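PDB 1VLI: spore coat polysaccharide biosynthesis protein SpsE from Bacillus subtilis, which takes part in spore coat polysaccharide biosynthesis, probably as a sialic acid synthase-like enzyme with N-acylneuraminate-9-phosphate synthase activity. Local coordinates for residues Gln17-Thr22 with Ser134-Lys139; Ala195-Pro200 with Gly257-Phe262; Ile251-Pro256 with Pro266-Glu271. One frame throughout, in Å; residues are numbered along the deposited sequence.

Overall arrangement
The three contacts sit at the ends of a TIM barrel. Interaction 1 lies where the N-terminal hairpin meets the loop entering strand 138-140, at the end of the barrel where the strands begin. Interactions 2 and 3 lie at the other end, where the strands run out into their loops, and the bound zinc ion is there too: it is about 6 Å from the side chain of Tyr197 in interaction 2 and about 14 Å from that of Lys253 in interaction 3. The centres of interactions 1 and 2 are about 27 Å apart. Those of interactions 2 and 3 are about 13 Å apart, and the two touch, with His260 CB 3.4 Å from Leu255 O.

Interaction 1 of 3, residues Gln17-Thr22 with Ser134-Lys139; sequences QIANKT and SPSAFK
Ala19 and Ser136 mark the closest approach of the two backbones, their CA atoms 5.4 Å apart. Ala19 stands at the tip of a tight two-residue hairpin: strands 15-18 and 21-24 are joined by a type II' turn from Ile18 to Lys21, with Ala19 in the turn's second position at a positive phi of 58°. Ile18 N donates to Lys21 O and Lys21 N to Ile18 O, closing the hairpin. The partner is the irregular peptide that leads into strand 138-140, and no direct hydrogen bond joins the two. One water does so instead, accepting from Ala19 N at 2.8 Å and donating to Ser136 O at 3.0 Å.

Beside this bridge the side chains meet lightly. The branch methyl CG2 of Ile18, placed anti to its own backbone nitrogen, rests on Ser136 CB at 3.7 Å, while the Ser136 hydroxyl OG lies 3.7 Å from the methyl CB of Ala19. Both Ala19 and Ser136 also touch Ile116 of strand 116-118. At the hairpin's far side, Thr22 OG1 donates to Gln17 OE1 at 2.9 Å, approaching a lone pair of the amide oxygen within its plane and linking the two strands.

Such a hairpin, set ahead of the first barrel strand and laid against the end where the parallel strands start, is consistent with the N-terminal hairpin that closes the bottom of the barrel in NeuB-type synthases.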
loop_
_atom_site.group_PDB
_atom_site.type_symbol
_atom_site.label_atom_id
_atom_site.label_comp_id
_atom_site.label_asym_id
_atom_site.label_seq_id
_atom_site.Cartn_x
_atom_site.Cartn_y
_atom_site.Cartn_z
ATOM N N GLN A 17 10.635 -12.633 -7.995
ATOM C CA GLN A 17 11.189 -13.105 -6.726
ATOM C C GLN A 17 11.055 -12.056 -5.625
ATOM O O GLN A 17 11.592 -10.960 -5.768
ATOM C CB GLN A 17 12.687 -13.413 -6.890
ATOM C CG GLN A 17 13.041 -14.523 -7.819
ATOM C CD GLN A 17 12.523 -15.850 -7.325
ATOM O OE1 GLN A 17 11.525 -16.361 -7.857
ATOM N NE2 GLN A 17 13.178 -16.411 -6.294
ATOM N N ILE A 18 10.376 -12.373 -4.522
ATOM C CA ILE A 18 10.576 -11.587 -3.294
ATOM C C ILE A 18 11.570 -12.315 -2.371
ATOM O O ILE A 18 11.291 -13.403 -1.877
ATOM C CB ILE A 18 9.255 -11.321 -2.605
ATOM C CG1 ILE A 18 8.382 -10.418 -3.489
ATOM C CG2 ILE A 18 9.497 -10.589 -1.315
ATOM C CD1 ILE A 18 6.934 -10.330 -3.031
ATOM N N ALA A 19 12.748 -11.738 -2.169
ATOM C CA ALA A 19 13.827 -12.435 -1.414
ATOM C C ALA A 19 14.130 -13.761 -2.116
ATOM O O ALA A 19 14.459 -13.771 -3.308
ATOM C CB ALA A 19 13.441 -12.654 0.071
ATOM N N ASN A 20 13.927 -14.865 -1.408
ATOM C CA ASN A 20 14.232 -16.197 -1.921
ATOM C C ASN A 20 13.001 -16.983 -2.423
ATOM O O ASN A 20 13.063 -18.215 -2.557
ATOM C CB ASN A 20 14.969 -16.998 -0.826
ATOM C CG ASN A 20 14.059 -17.335 0.373
ATOM O OD1 ASN A 20 13.222 -16.527 0.779
ATOM N ND2 ASN A 20 14.217 -18.542 0.928
ATOM N N LYS A 21 11.913 -16.266 -2.741
ATOM C CA LYS A 21 10.587 -16.865 -2.936
ATOM C C LYS A 21 9.854 -16.367 -4.163
ATOM O O LYS A 21 9.775 -15.169 -4.400
ATOM C CB LYS A 21 9.712 -16.572 -1.718
ATOM C CG LYS A 21 9.455 -17.793 -0.924
ATOM C CD LYS A 21 9.170 -17.479 0.520
ATOM C CE LYS A 21 9.446 -18.722 1.359
ATOM N NZ LYS A 21 8.541 -18.804 2.531
ATOM N N THR A 22 9.272 -17.283 -4.914
ATOM C CA THR A 22 8.523 -16.913 -6.113
ATOM C C THR A 22 7.109 -16.450 -5.812
ATOM O O THR A 22 6.423 -16.955 -4.891
ATOM C CB THR A 22 8.502 -18.066 -7.086
ATOM O OG1 THR A 22 9.809 -18.630 -7.119
ATOM C CG2 THR A 22 8.279 -17.561 -8.532
ATOM N N SER A 134 18.090 -2.568 2.645
ATOM C CA SER A 134 18.000 -3.594 1.578
ATOM C C SER A 134 16.647 -4.310 1.540
ATOM O O SER A 134 16.608 -5.527 1.680
ATOM C CB SER A 134 19.114 -4.658 1.713
ATOM O OG SER A 134 20.400 -4.089 1.583
ATOM N N PRO A 135 15.548 -3.592 1.310
ATOM C CA PRO A 135 14.216 -4.206 1.397
ATOM C C PRO A 135 14.015 -5.304 0.321
ATOM O O PRO A 135 14.727 -5.280 -0.691
ATOM C CB PRO A 135 13.265 -3.009 1.180
ATOM C CG PRO A 135 14.017 -2.075 0.386
ATOM C CD PRO A 135 15.477 -2.193 0.865
ATOM N N SER A 136 13.104 -6.258 0.542
ATOM C CA SER A 136 12.760 -7.270 -0.483
ATOM C C SER A 136 11.676 -6.791 -1.469
ATOM O O SER A 136 11.451 -7.402 -2.514
ATOM C CB SER A 136 12.290 -8.578 0.171
ATOM O OG SER A 136 13.242 -9.076 1.119
ATOM N N ALA A 137 11.010 -5.692 -1.140
ATOM C CA ALA A 137 9.912 -5.178 -1.953
ATOM C C ALA A 137 9.508 -3.914 -1.284
ATOM O O ALA A 137 9.802 -3.715 -0.082
ATOM C CB ALA A 137 8.731 -6.146 -1.999
ATOM N N PHE A 138 8.889 -3.048 -2.083
ATOM C CA PHE A 138 8.313 -1.809 -1.621
ATOM C C PHE A 138 6.808 -1.980 -1.747
ATOM O O PHE A 138 6.320 -2.488 -2.742
ATOM C CB PHE A 138 8.784 -0.649 -2.486
ATOM C CG PHE A 138 10.239 -0.310 -2.318
ATOM C CD1 PHE A 138 10.672 0.489 -1.252
ATOM C CD2 PHE A 138 11.183 -0.766 -3.239
ATOM C CE1 PHE A 138 12.036 0.818 -1.096
ATOM C CE2 PHE A 138 12.556 -0.438 -3.092
ATOM C CZ PHE A 138 12.984 0.341 -2.013
ATOM N N LYS A 139 6.103 -1.597 -0.692
ATOM C CA LYS A 139 4.680 -1.651 -0.609
ATOM C C LYS A 139 4.190 -0.195 -0.704
ATOM O O LYS A 139 4.768 0.692 -0.124
ATOM C CB LYS A 139 4.235 -2.386 0.674
ATOM C CG LYS A 139 2.696 -2.347 0.922
ATOM C CD LYS A 139 1.940 -3.447 0.177
ATOM C CE LYS A 139 0.423 -3.276 0.261
ATOM N NZ LYS A 139 -0.097 -2.170 -0.624
HETATM O O HOH W 1 13.667 -9.326 -3.313
#

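Interaction 2 of 3, residues Ala195-Pro200 with Gly257-Phe262; sequences AKYPAP and GADHSF
Tyr197 meets Phe262 and Asp259, and Pro198 meets Phe262, between two loops of the TIM barrel, those that follow strands 188-193 and 244-248 at the end of the barrel carrying the zinc site. The proline lays its CG-CD edge over one face of the phenyl ring, the rest of its ring tilting away: Pro198 CG lies 3.8 Å from the centroid of Phe262, only 13° off the ring normal, a CH-pi contact over the middle of the face. Pro198 CD is shifted toward one side of the same ring, 3.7 Å from Phe262 CD2. The peptide bond before Pro198 is cis. On the opposite face of the phenyl ring, nearer its rim, is CB of Ser261.

Tyr197 comes to Phe262 differently, with its CE2 near the plane of the phenyl ring, at the edge. Its own ring reaches across because CG is anti to the backbone nitrogen (chi1 179°), and CZ then lies 3.7 Å from Phe262 CB. The Asp259 carboxylate is turned steeply to the phenol, OD1 being 3.9 Å from Tyr197 CE2.

Tyr197 also meets the ring of His248, a zinc ligand, and the backbone of Ala199 is hydrogen-bonded to that of His226, also a zinc ligand. The loop is thus joined directly to the metal site. At the phenol's far end Tyr197 OH passes 3.2 Å from Phe262 C. It also makes a weak hydrogen bond, Tyr197 OH to Asp259 O, 3.3 Å long.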
loop_
_atom_site.group_PDB
_atom_site.type_symbol
_atom_site.label_atom_id
_atom_site.label_comp_id
_atom_site.label_asym_id
_atom_site.label_seq_id
_atom_site.Cartn_x
_atom_site.Cartn_y
_atom_site.Cartn_z
ATOM N N ALA A 195 -11.110 0.024 1.366
ATOM C CA ALA A 195 -10.516 0.932 2.388
ATOM C C ALA A 195 -11.237 1.000 3.741
ATOM O O ALA A 195 -10.657 1.451 4.735
ATOM C CB ALA A 195 -10.274 2.351 1.826
ATOM N N LYS A 196 -12.486 0.549 3.779
ATOM C CA LYS A 196 -13.184 0.337 5.042
ATOM C C LYS A 196 -12.509 -0.749 5.905
ATOM O O LYS A 196 -12.026 -1.756 5.394
ATOM C CB LYS A 196 -14.647 -0.018 4.773
ATOM C CG LYS A 196 -15.550 0.001 6.009
ATOM C CD LYS A 196 -15.629 1.383 6.685
ATOM C CE LYS A 196 -16.623 1.363 7.846
ATOM N NZ LYS A 196 -16.737 2.705 8.474
ATOM N N TYR A 197 -12.462 -0.524 7.213
ATOM C CA TYR A 197 -11.941 -1.522 8.135
ATOM C C TYR A 197 -12.768 -1.511 9.428
ATOM O O TYR A 197 -12.838 -0.481 10.107
ATOM C CB TYR A 197 -10.437 -1.306 8.407
ATOM C CG TYR A 197 -9.818 -2.313 9.383
ATOM C CD1 TYR A 197 -9.445 -3.603 8.966
ATOM C CD2 TYR A 197 -9.592 -1.971 10.727
ATOM C CE1 TYR A 197 -8.878 -4.528 9.864
ATOM C CE2 TYR A 197 -9.020 -2.885 11.629
ATOM C CZ TYR A 197 -8.669 -4.155 11.189
ATOM O OH TYR A 197 -8.113 -5.042 12.082
ATOM N N PRO A 198 -13.417 -2.633 9.757
ATOM C CA PRO A 198 -13.438 -3.817 8.905
ATOM C C PRO A 198 -14.424 -3.671 7.730
ATOM O O PRO A 198 -15.323 -2.811 7.761
ATOM C CB PRO A 198 -13.897 -4.922 9.861
ATOM C CG PRO A 198 -14.781 -4.214 10.822
ATOM C CD PRO A 198 -14.194 -2.836 10.992
ATOM N N ALA A 199 -14.237 -4.513 6.716
ATOM C CA ALA A 199 -15.030 -4.459 5.508
ATOM C C ALA A 199 -16.023 -5.616 5.519
ATOM O O ALA A 199 -15.618 -6.780 5.515
ATOM C CB ALA A 199 -14.130 -4.541 4.297
ATOM N N PRO A 200 -17.321 -5.308 5.546
ATOM C CA PRO A 200 -18.351 -6.352 5.492
ATOM C C PRO A 200 -18.172 -7.200 4.222
ATOM O O PRO A 200 -17.804 -6.650 3.179
ATOM C CB PRO A 200 -19.661 -5.556 5.429
ATOM C CG PRO A 200 -19.341 -4.201 5.940
ATOM C CD PRO A 200 -17.901 -3.950 5.614
ATOM N N GLY A 257 -7.842 -1.161 21.364
ATOM C CA GLY A 257 -7.582 -1.329 19.933
ATOM C C GLY A 257 -6.805 -0.284 19.165
ATOM O O GLY A 257 -7.382 0.717 18.744
ATOM N N ALA A 258 -5.504 -0.521 18.972
ATOM C CA ALA A 258 -4.749 0.107 17.874
ATOM C C ALA A 258 -5.444 -0.288 16.548
ATOM O O ALA A 258 -6.271 0.469 16.041
ATOM C CB ALA A 258 -3.281 -0.325 17.902
ATOM N N ASP A 259 -5.136 -1.470 16.009
ATOM C CA ASP A 259 -6.020 -2.153 15.042
ATOM C C ASP A 259 -6.322 -3.542 15.576
ATOM O O ASP A 259 -6.341 -4.503 14.816
ATOM C CB ASP A 259 -5.350 -2.321 13.676
ATOM C CG ASP A 259 -5.088 -0.998 12.974
ATOM O OD1 ASP A 259 -6.000 -0.487 12.272
ATOM O OD2 ASP A 259 -3.981 -0.417 13.045
ATOM N N HIS A 260 -6.543 -3.654 16.882
ATOM C CA HIS A 260 -6.504 -4.951 17.552
ATOM C C HIS A 260 -7.777 -5.740 17.391
ATOM O O HIS A 260 -7.747 -6.944 17.132
ATOM C CB HIS A 260 -6.209 -4.778 19.044
ATOM C CG HIS A 260 -4.788 -4.433 19.341
ATOM N ND1 HIS A 260 -3.760 -5.342 19.212
ATOM C CD2 HIS A 260 -4.220 -3.284 19.771
ATOM C CE1 HIS A 260 -2.619 -4.764 19.535
ATOM N NE2 HIS A 260 -2.871 -3.514 19.877
ATOM N N SER A 261 -8.892 -5.039 17.553
ATOM C CA SER A 261 -10.207 -5.663 17.747
ATOM C C SER A 261 -10.671 -6.509 16.573
ATOM O O SER A 261 -11.357 -7.532 16.756
ATOM C CB SER A 261 -11.254 -4.590 18.057
ATOM O OG SER A 261 -11.103 -3.492 17.177
ATOM N N PHE A 262 -10.284 -6.075 15.378
ATOM C CA PHE A 262 -10.742 -6.702 14.146
ATOM C C PHE A 262 -9.646 -7.505 13.410
ATOM O O PHE A 262 -9.926 -8.149 12.392
ATOM C CB PHE A 262 -11.419 -5.650 13.247
ATOM C CG PHE A 262 -12.617 -4.961 13.895
ATOM C CD1 PHE A 262 -13.805 -5.674 14.160
ATOM C CD2 PHE A 262 -12.565 -3.600 14.228
ATOM C CE1 PHE A 262 -14.923 -5.042 14.755
ATOM C CE2 PHE A 262 -13.679 -2.953 14.823
ATOM C CZ PHE A 262 -14.857 -3.678 15.085
#

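Interaction 3 of 3, residues Ile251-Pro256 with Pro266-Glu271; sequences IDKNLP and PDELKE
The turn that follows the last strand of the TIM barrel here packs against the start of the next helix, 266-285, Ile251 and Lys253 meeting Pro266 and Glu268. It is a type I beta turn from Asp252 to Leu255, closed by Leu255 N donating to Asp252 O at 3.3 Å. An Asx turn lies within it: the carboxylate oxygen OD1 of Asp252 accepts from Asn254 N at 3.1 Å. That bond is fairly straight, 166° at the hydrogen, although the N-H comes in from above the carboxylate plane.

Ahead of the turn, the carbonyl oxygen O of Ile251 lies 3.7 Å from Pro266 CD. The Ile251 side chain sets out away from the helix, but its CD1 swings back to 4.4 Å from Pro266 CG. Both residues also rest on Ala52 of helix 43-56, so the contact lies at the seam between helices 43-56 and 266-285.

The side chains of Lys253 and Glu268 reach toward each other from the turn and from the helix. The Glu268 carboxylate oxygen OE1 also accepts a hydrogen bond from Asn265 N, just ahead of the helix, and Lys253 NZ is hydrogen-bonded to Ala263 O. Between the two charges there remains a long salt bridge, Lys253 NZ to Glu268 OE1 3.6 Å. Because the lysine chain bends at its third and fourth torsions (chi3 75°, chi4 64°), it is the methylene CD of Lys253 that presses closest to Glu268 OE1, at 3.2 Å.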
loop_
_atom_site.group_PDB
_atom_site.type_symbol
_atom_site.label_atom_id
_atom_site.label_comp_id
_atom_site.label_asym_id
_atom_site.label_seq_id
_atom_site.Cartn_x
_atom_site.Cartn_y
_atom_site.Cartn_z
ATOM N N ILE A 251 -1.690 -9.938 18.567
ATOM C CA ILE A 251 -1.266 -10.957 19.514
ATOM C C ILE A 251 -2.431 -11.293 20.441
ATOM O O ILE A 251 -2.476 -12.376 21.039
ATOM C CB ILE A 251 0.042 -10.478 20.272
ATOM C CG1 ILE A 251 0.961 -11.654 20.580
ATOM C CG2 ILE A 251 -0.228 -9.596 21.519
ATOM C CD1 ILE A 251 1.728 -12.140 19.376
ATOM N N ASP A 252 -3.386 -10.362 20.521
ATOM C CA ASP A 252 -4.550 -10.461 21.415
ATOM C C ASP A 252 -5.625 -9.452 20.995
ATOM O O ASP A 252 -5.415 -8.243 21.090
ATOM C CB ASP A 252 -4.112 -10.215 22.872
ATOM C CG ASP A 252 -5.276 -10.060 23.834
ATOM O OD1 ASP A 252 -6.419 -10.439 23.502
ATOM O OD2 ASP A 252 -5.131 -9.571 24.970
ATOM N N LYS A 253 -6.779 -9.958 20.558
ATOM C CA LYS A 253 -7.852 -9.131 19.966
ATOM C C LYS A 253 -8.507 -8.147 20.944
ATOM O O LYS A 253 -9.171 -7.190 20.530
ATOM C CB LYS A 253 -8.931 -10.023 19.337
ATOM C CG LYS A 253 -8.485 -10.780 18.088
ATOM C CD LYS A 253 -9.421 -11.941 17.737
ATOM C CE LYS A 253 -10.735 -11.481 17.117
ATOM N NZ LYS A 253 -10.542 -10.811 15.805
ATOM N N ASN A 254 -8.327 -8.392 22.238
ATOM C CA ASN A 254 -8.983 -7.582 23.260
ATOM C C ASN A 254 -8.137 -6.407 23.752
ATOM O O ASN A 254 -8.631 -5.583 24.526
ATOM C CB ASN A 254 -9.481 -8.452 24.428
ATOM C CG ASN A 254 -10.577 -9.429 24.006
ATOM O OD1 ASN A 254 -10.501 -10.621 24.305
ATOM N ND2 ASN A 254 -11.591 -8.929 23.291
ATOM N N LEU A 255 -6.883 -6.325 23.293
ATOM C CA LEU A 255 -6.006 -5.183 23.596
ATOM C C LEU A 255 -6.680 -3.876 23.161
ATOM O O LEU A 255 -7.382 -3.868 22.145
ATOM C CB LEU A 255 -4.621 -5.363 22.954
ATOM C CG LEU A 255 -3.700 -6.407 23.621
ATOM C CD1 LEU A 255 -2.550 -6.819 22.719
ATOM C CD2 LEU A 255 -3.173 -5.930 24.972
ATOM N N PRO A 256 -6.527 -2.802 23.947
ATOM C CA PRO A 256 -7.217 -1.525 23.667
ATOM C C PRO A 256 -6.877 -1.016 22.266
ATOM O O PRO A 256 -5.789 -0.506 22.027
ATOM C CB PRO A 256 -6.712 -0.585 24.762
ATOM C CG PRO A 256 -5.508 -1.282 25.368
ATOM C CD PRO A 256 -5.707 -2.744 25.170
ATOM N N PRO A 266 -3.279 -15.055 16.749
ATOM C CA PRO A 266 -2.344 -16.034 16.195
ATOM C C PRO A 266 -2.957 -17.320 15.689
ATOM O O PRO A 266 -2.471 -17.844 14.695
ATOM C CB PRO A 266 -1.416 -16.322 17.368
ATOM C CG PRO A 266 -1.400 -15.009 18.096
ATOM C CD PRO A 266 -2.844 -14.591 18.082
ATOM N N ASP A 267 -3.985 -17.826 16.378
ATOM C CA ASP A 267 -4.677 -19.051 15.995
ATOM C C ASP A 267 -5.432 -18.887 14.694
ATOM O O ASP A 267 -5.305 -19.707 13.776
ATOM C CB ASP A 267 -5.682 -19.457 17.066
ATOM C CG ASP A 267 -5.027 -19.800 18.354
ATOM O OD1 ASP A 267 -4.524 -18.863 19.024
ATOM O OD2 ASP A 267 -4.960 -20.971 18.771
ATOM N N GLU A 268 -6.246 -17.838 14.648
ATOM C CA GLU A 268 -6.978 -17.485 13.455
ATOM C C GLU A 268 -6.035 -17.235 12.260
ATOM O O GLU A 268 -6.398 -17.550 11.126
ATOM C CB GLU A 268 -7.860 -16.266 13.716
ATOM C CG GLU A 268 -8.799 -16.408 14.904
ATOM C CD GLU A 268 -9.597 -15.140 15.165
ATOM O OE1 GLU A 268 -8.980 -14.052 15.312
ATOM O OE2 GLU A 268 -10.844 -15.229 15.224
ATOM N N LEU A 269 -4.835 -16.696 12.509
ATOM C CA LEU A 269 -3.853 -16.469 11.436
ATOM C C LEU A 269 -3.403 -17.794 10.842
ATOM O O LEU A 269 -3.487 -17.967 9.620
ATOM C CB LEU A 269 -2.634 -15.640 11.906
ATOM C CG LEU A 269 -1.648 -15.157 10.816
ATOM C CD1 LEU A 269 -2.253 -14.115 9.842
ATOM C CD2 LEU A 269 -0.349 -14.604 11.400
ATOM N N LYS A 270 -2.949 -18.716 11.705
ATOM C CA LYS A 270 -2.617 -20.110 11.330
ATOM C C LYS A 270 -3.772 -20.795 10.583
ATOM O O LYS A 270 -3.559 -21.518 9.605
ATOM C CB LYS A 270 -2.239 -20.920 12.577
ATOM C CG LYS A 270 -1.625 -22.307 12.318
ATOM N N GLU A 271 -4.991 -20.544 11.053
ATOM C CA GLU A 271 -6.205 -21.075 10.463
ATOM C C GLU A 271 -6.385 -20.571 9.019
ATOM O O GLU A 271 -6.640 -21.377 8.118
ATOM C CB GLU A 271 -7.381 -20.685 11.353
ATOM C CG GLU A 271 -8.749 -21.152 10.907
ATOM C CD GLU A 271 -9.848 -20.701 11.859
ATOM O OE1 GLU A 271 -9.551 -20.507 13.067
ATOM O OE2 GLU A 271 -11.014 -20.551 11.400
#